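SAP-like pentraxin (Limulus polyphemus, PDB 3FLP) probably acts as a calcium-dependent, sugar-binding lectin of the pentraxin family, each subunit carrying two calcium ions in a large ring-shaped oligomer. Local coordinates at residues Y49-A54 / F62-Y67; I142-D147 / Q156-G161. One frame throughout, in Å; residues are numbered along the deposited sequence.

Following the chain from the N terminus, strand 48-55 runs out, passes through a short turn that ends at the calcium ligand D59, and returns as strand 60-68, whose first residue, N60, is a ligand as well; contact 1 (49-54 with 62-67) closes this hairpin. Contact 2 (142-147 with 156-161) comes later, closing the longer loop between strands 139-142 and 161-169. The two are in series, neither nested nor crossed, yet they touch in space. The backbone of I50 probably bonds to that of G143 and that of Y49 to that of E157, while I63 packs against E145. The hairpin thus underlies the second loop; its turn brings ligands to one calcium ion, and the second loop to both.

Contact 1: Y49-A54 / F62-Y67; sequences YIFSCA and FITSMY
T64 and F51 meet because the threonine's OG1 sits between its own backbone N and carbonyl carbon (chi1 61°), which turns the hydroxyl toward strand 48-55, where OG1 accepts a hydrogen bond from F51 N at 2.9 Å. This is where the register slips by one: I50 and F51 together face T64. I50 N donates to T64 O at 3.0 Å, approaching from above the carbonyl plane, and the threonine hydroxyl serves the extra N-H. Beyond the bulge regular pairing resumes, with T64 N bonded to F51 O at 2.9 Å and C53 N to F62 O at 2.9 Å.

Y49 lies with CG beside its backbone N (chi1 -67°), laying one ring face over S65 CB, 4.0 Å from the centroid, a CH-pi contact for which small serine leaves room. I63 CG2 touches Y49 CD2 at 3.6 Å on that side of the sheet, near the calcium site. The rings of F51 and F62 meet obliquely, CD1 to CD1 at 3.9 Å; F51 also packs on V36 of strand 33-42, as suits a large apolar residue between sheets. The whole is an antiparallel beta hairpin with a beta bulge, within the two-sheet jelly-roll fold of the pentraxins.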
# COMPACT_ATOMS: atom_id res chain seq x y z
N TYR A 49 33.43 1.41 -40.84
CA TYR A 49 33.07 2.66 -40.17
C TYR A 49 31.61 2.60 -39.75
O TYR A 49 30.72 2.33 -40.57
CB TYR A 49 33.32 3.86 -41.10
CG TYR A 49 34.79 4.06 -41.34
CD1 TYR A 49 35.48 3.24 -42.23
CD2 TYR A 49 35.51 5.00 -40.61
CE1 TYR A 49 36.86 3.34 -42.38
CE2 TYR A 49 36.89 5.11 -40.74
CZ TYR A 49 37.56 4.27 -41.63
OH TYR A 49 38.92 4.37 -41.75
N ILE A 50 31.37 2.86 -38.47
CA ILE A 50 30.02 2.79 -37.91
C ILE A 50 29.27 4.12 -37.93
O ILE A 50 28.20 4.23 -38.52
CB ILE A 50 30.09 2.27 -36.45
CG1 ILE A 50 30.76 0.89 -36.45
CG2 ILE A 50 28.70 2.18 -35.85
CD1 ILE A 50 31.06 0.36 -35.07
N PHE A 51 29.83 5.12 -37.25
CA PHE A 51 29.24 6.45 -37.16
C PHE A 51 30.06 7.44 -37.99
O PHE A 51 31.23 7.67 -37.72
CB PHE A 51 29.20 6.85 -35.67
CG PHE A 51 28.53 8.17 -35.39
CD1 PHE A 51 29.22 9.37 -35.56
CD2 PHE A 51 27.23 8.21 -34.90
CE1 PHE A 51 28.62 10.59 -35.24
CE2 PHE A 51 26.62 9.43 -34.58
CZ PHE A 51 27.32 10.62 -34.75
N SER A 52 29.42 8.02 -39.00
CA SER A 52 30.07 8.97 -39.89
C SER A 52 29.35 10.32 -39.91
O SER A 52 28.15 10.38 -40.22
CB SER A 52 30.12 8.38 -41.31
OG SER A 52 30.46 9.36 -42.29
N CYS A 53 30.07 11.39 -39.59
CA CYS A 53 29.50 12.73 -39.58
C CYS A 53 30.23 13.62 -40.59
O CYS A 53 31.46 13.73 -40.55
CB CYS A 53 29.61 13.34 -38.19
SG CYS A 53 28.90 15.01 -38.10
N ALA A 54 29.48 14.26 -41.47
CA ALA A 54 30.08 15.11 -42.48
C ALA A 54 29.38 16.45 -42.68
O ALA A 54 28.16 16.55 -42.59
CB ALA A 54 30.11 14.36 -43.81
N PHE A 62 33.77 13.59 -37.98
CA PHE A 62 33.85 12.66 -36.86
C PHE A 62 33.48 11.27 -37.37
O PHE A 62 32.38 11.08 -37.90
CB PHE A 62 32.89 13.13 -35.77
CG PHE A 62 33.02 12.39 -34.49
CD1 PHE A 62 32.42 11.15 -34.32
CD2 PHE A 62 33.73 12.94 -33.43
CE1 PHE A 62 32.52 10.47 -33.12
CE2 PHE A 62 33.83 12.27 -32.22
CZ PHE A 62 33.23 11.03 -32.07
N ILE A 63 34.38 10.31 -37.24
CA ILE A 63 34.09 8.97 -37.72
C ILE A 63 34.62 7.90 -36.78
O ILE A 63 35.79 7.90 -36.41
CB ILE A 63 34.71 8.70 -39.11
CG1 ILE A 63 35.13 10.02 -39.78
CG2 ILE A 63 33.69 8.00 -39.99
CD1 ILE A 63 35.83 9.83 -41.10
N THR A 64 33.73 6.98 -36.40
CA THR A 64 34.11 5.88 -35.52
C THR A 64 34.29 4.64 -36.37
O THR A 64 33.67 4.51 -37.42
CB THR A 64 33.01 5.59 -34.46
OG1 THR A 64 31.80 5.22 -35.13
CG2 THR A 64 32.77 6.80 -33.57
N SER A 65 35.14 3.73 -35.92
CA SER A 65 35.40 2.51 -36.66
C SER A 65 35.92 1.44 -35.72
O SER A 65 36.19 1.69 -34.54
CB SER A 65 36.46 2.78 -37.73
OG SER A 65 37.65 3.26 -37.13
N MET A 66 36.05 0.24 -36.25
CA MET A 66 36.55 -0.88 -35.46
C MET A 66 37.09 -1.93 -36.40
O MET A 66 36.82 -1.92 -37.60
CB MET A 66 35.43 -1.51 -34.63
CG MET A 66 34.42 -2.31 -35.49
SD MET A 66 33.41 -3.50 -34.56
CE MET A 66 34.45 -4.96 -34.62
N TYR A 67 37.86 -2.84 -35.83
CA TYR A 67 38.38 -3.98 -36.56
C TYR A 67 38.90 -4.94 -35.50
O TYR A 67 39.12 -4.55 -34.36
CB TYR A 67 39.45 -3.59 -37.59
CG TYR A 67 40.80 -3.19 -37.06
CD1 TYR A 67 41.76 -4.15 -36.75
CD2 TYR A 67 41.15 -1.85 -36.93
CE1 TYR A 67 43.03 -3.78 -36.34
CE2 TYR A 67 42.42 -1.47 -36.53
CZ TYR A 67 43.35 -2.44 -36.24
OH TYR A 67 44.61 -2.05 -35.83

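Contact 2: I142-D147 / Q156-G161; sequences IGQEQD and QESWSG. With CA (calcium ion), chain O; CA (calcium ion), chain P.
E145 and E157 reach toward each other across the loop to share a calcium ion, and metal coordination dominates the contact. E145 OE1 bridges the two ions at 2.5 Å from each, while its OE2 holds the calcium of chain O alone. A bend at chi2 turns the E145 carboxylate so that both oxygens grip the calcium of chain O and OE1 also reaches that of chain P. D147 also bridges: OD1 binds both ions, and OD2 adds a second grip on the calcium of chain P at 2.4 Å. E157, extended beyond CG, offers that ion a single oxygen, OE1, at 2.4 Å. The carboxylates of E145 and E157 are turned 78° apart, their OE1 atoms 3.5 Å from each other; the shared cation probably offsets their repulsion. Q146 contributes its backbone O to the calcium of chain O, so this position supplies a ligand without another charge.

Three waters are also ligands: water 3 binds the calcium of chain O, and waters 1 and 2 that of chain P. Water 1 donates to E145 O; water 2 donates to E157 OE2 at 2.6 Å, steadying the carboxylate oxygen that does not coordinate.

A backbone hydrogen bond closes the loop, W159 N to G143 O at 3.0 Å and nearly straight (166°). Glycine suits G143, whose phi of 94° would press a side chain against the preceding carbonyl. Van der Waals contact adds Q144 OE1 on S158 CB at 3.2 Å, while Q144 NE2 bonds to P20 O.

D59, just before strand 60-68, and N60, at its start, complete the site of the calcium of chain O, and E154 that of chain P. The loop packs on strands 48-55 and 60-68, with E157 against Y49, E145 against I63 and W159 against M66.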
# COMPACT_ATOMS: atom_id res chain seq x y z
N ILE A 142 25.02 6.03 -40.74
CA ILE A 142 25.44 4.85 -39.99
C ILE A 142 25.68 3.67 -40.94
O ILE A 142 24.86 3.40 -41.82
CB ILE A 142 24.36 4.41 -38.97
CG1 ILE A 142 24.02 5.57 -38.03
CG2 ILE A 142 24.85 3.21 -38.17
CD1 ILE A 142 25.16 6.02 -37.15
N GLY A 143 26.81 3.00 -40.77
CA GLY A 143 27.11 1.84 -41.60
C GLY A 143 27.95 2.07 -42.84
O GLY A 143 28.43 1.11 -43.45
N GLN A 144 28.12 3.33 -43.22
CA GLN A 144 28.93 3.67 -44.39
C GLN A 144 29.77 4.91 -44.05
O GLN A 144 29.45 5.65 -43.13
CB GLN A 144 28.04 3.98 -45.61
CG GLN A 144 27.11 2.86 -46.09
CD GLN A 144 27.85 1.63 -46.62
OE1 GLN A 144 28.99 1.71 -47.08
NE2 GLN A 144 27.18 0.49 -46.58
N GLU A 145 30.84 5.12 -44.81
CA GLU A 145 31.74 6.26 -44.62
C GLU A 145 31.41 7.28 -45.71
O GLU A 145 31.48 6.96 -46.90
CB GLU A 145 33.19 5.77 -44.75
CG GLU A 145 34.25 6.60 -44.02
CD GLU A 145 34.58 7.91 -44.72
OE1 GLU A 145 34.93 7.88 -45.92
OE2 GLU A 145 34.51 8.96 -44.05
N GLN A 146 31.03 8.50 -45.33
CA GLN A 146 30.69 9.54 -46.31
C GLN A 146 31.90 10.26 -46.91
O GLN A 146 32.83 10.63 -46.19
CB GLN A 146 29.81 10.62 -45.66
CG GLN A 146 28.50 10.15 -45.04
CD GLN A 146 27.84 11.25 -44.22
OE1 GLN A 146 27.16 12.13 -44.75
NE2 GLN A 146 28.05 11.20 -42.90
N ASP A 147 31.87 10.46 -48.22
CA ASP A 147 32.92 11.21 -48.92
C ASP A 147 32.23 12.45 -49.47
O ASP A 147 32.85 13.33 -50.06
CB ASP A 147 33.54 10.39 -50.05
CG ASP A 147 34.53 9.36 -49.54
OD1 ASP A 147 35.09 9.60 -48.44
OD2 ASP A 147 34.75 8.34 -50.22
N GLN A 156 34.76 -1.00 -49.21
CA GLN A 156 35.83 -1.41 -48.30
C GLN A 156 35.82 -0.67 -46.96
O GLN A 156 36.57 -1.02 -46.05
CB GLN A 156 37.19 -1.27 -48.98
CG GLN A 156 37.44 -2.35 -50.03
CD GLN A 156 38.86 -2.32 -50.58
OE1 GLN A 156 39.29 -1.33 -51.19
NE2 GLN A 156 39.60 -3.41 -50.36
N GLU A 157 34.97 0.34 -46.83
CA GLU A 157 34.89 1.09 -45.57
C GLU A 157 33.54 0.91 -44.88
O GLU A 157 33.27 1.52 -43.84
CB GLU A 157 35.16 2.57 -45.83
CG GLU A 157 36.55 2.84 -46.41
CD GLU A 157 36.78 4.30 -46.76
OE1 GLU A 157 35.91 4.90 -47.41
OE2 GLU A 157 37.85 4.85 -46.40
N SER A 158 32.69 0.05 -45.45
CA SER A 158 31.37 -0.19 -44.87
C SER A 158 31.47 -1.10 -43.64
O SER A 158 32.46 -1.80 -43.44
CB SER A 158 30.45 -0.84 -45.90
OG SER A 158 30.82 -2.19 -46.14
N TRP A 159 30.43 -1.08 -42.82
CA TRP A 159 30.39 -1.91 -41.63
C TRP A 159 29.14 -2.77 -41.69
O TRP A 159 28.03 -2.25 -41.80
CB TRP A 159 30.34 -1.06 -40.36
CG TRP A 159 30.46 -1.87 -39.11
CD1 TRP A 159 31.61 -2.30 -38.51
CD2 TRP A 159 29.38 -2.38 -38.31
NE1 TRP A 159 31.32 -3.04 -37.40
CE2 TRP A 159 29.96 -3.11 -37.24
CE3 TRP A 159 27.98 -2.29 -38.39
CZ2 TRP A 159 29.19 -3.74 -36.26
CZ3 TRP A 159 27.22 -2.92 -37.40
CH2 TRP A 159 27.83 -3.63 -36.35
N SER A 160 29.32 -4.08 -41.61
CA SER A 160 28.19 -5.00 -41.64
C SER A 160 28.02 -5.65 -40.27
O SER A 160 28.99 -5.95 -39.59
CB SER A 160 28.41 -6.08 -42.71
OG SER A 160 28.38 -5.50 -44.00
N GLY A 161 26.76 -5.85 -39.88
CA GLY A 161 26.46 -6.45 -38.60
C GLY A 161 25.14 -5.91 -38.10
O GLY A 161 24.36 -5.35 -38.88
CA CA O . 35.20 10.36 -46.15
CA CA P . 35.46 7.07 -48.25
O HOH W 1 33.24 6.35 -48.67
O HOH W 2 37.70 7.19 -47.50
O HOH W 3 37.38 9.54 -46.39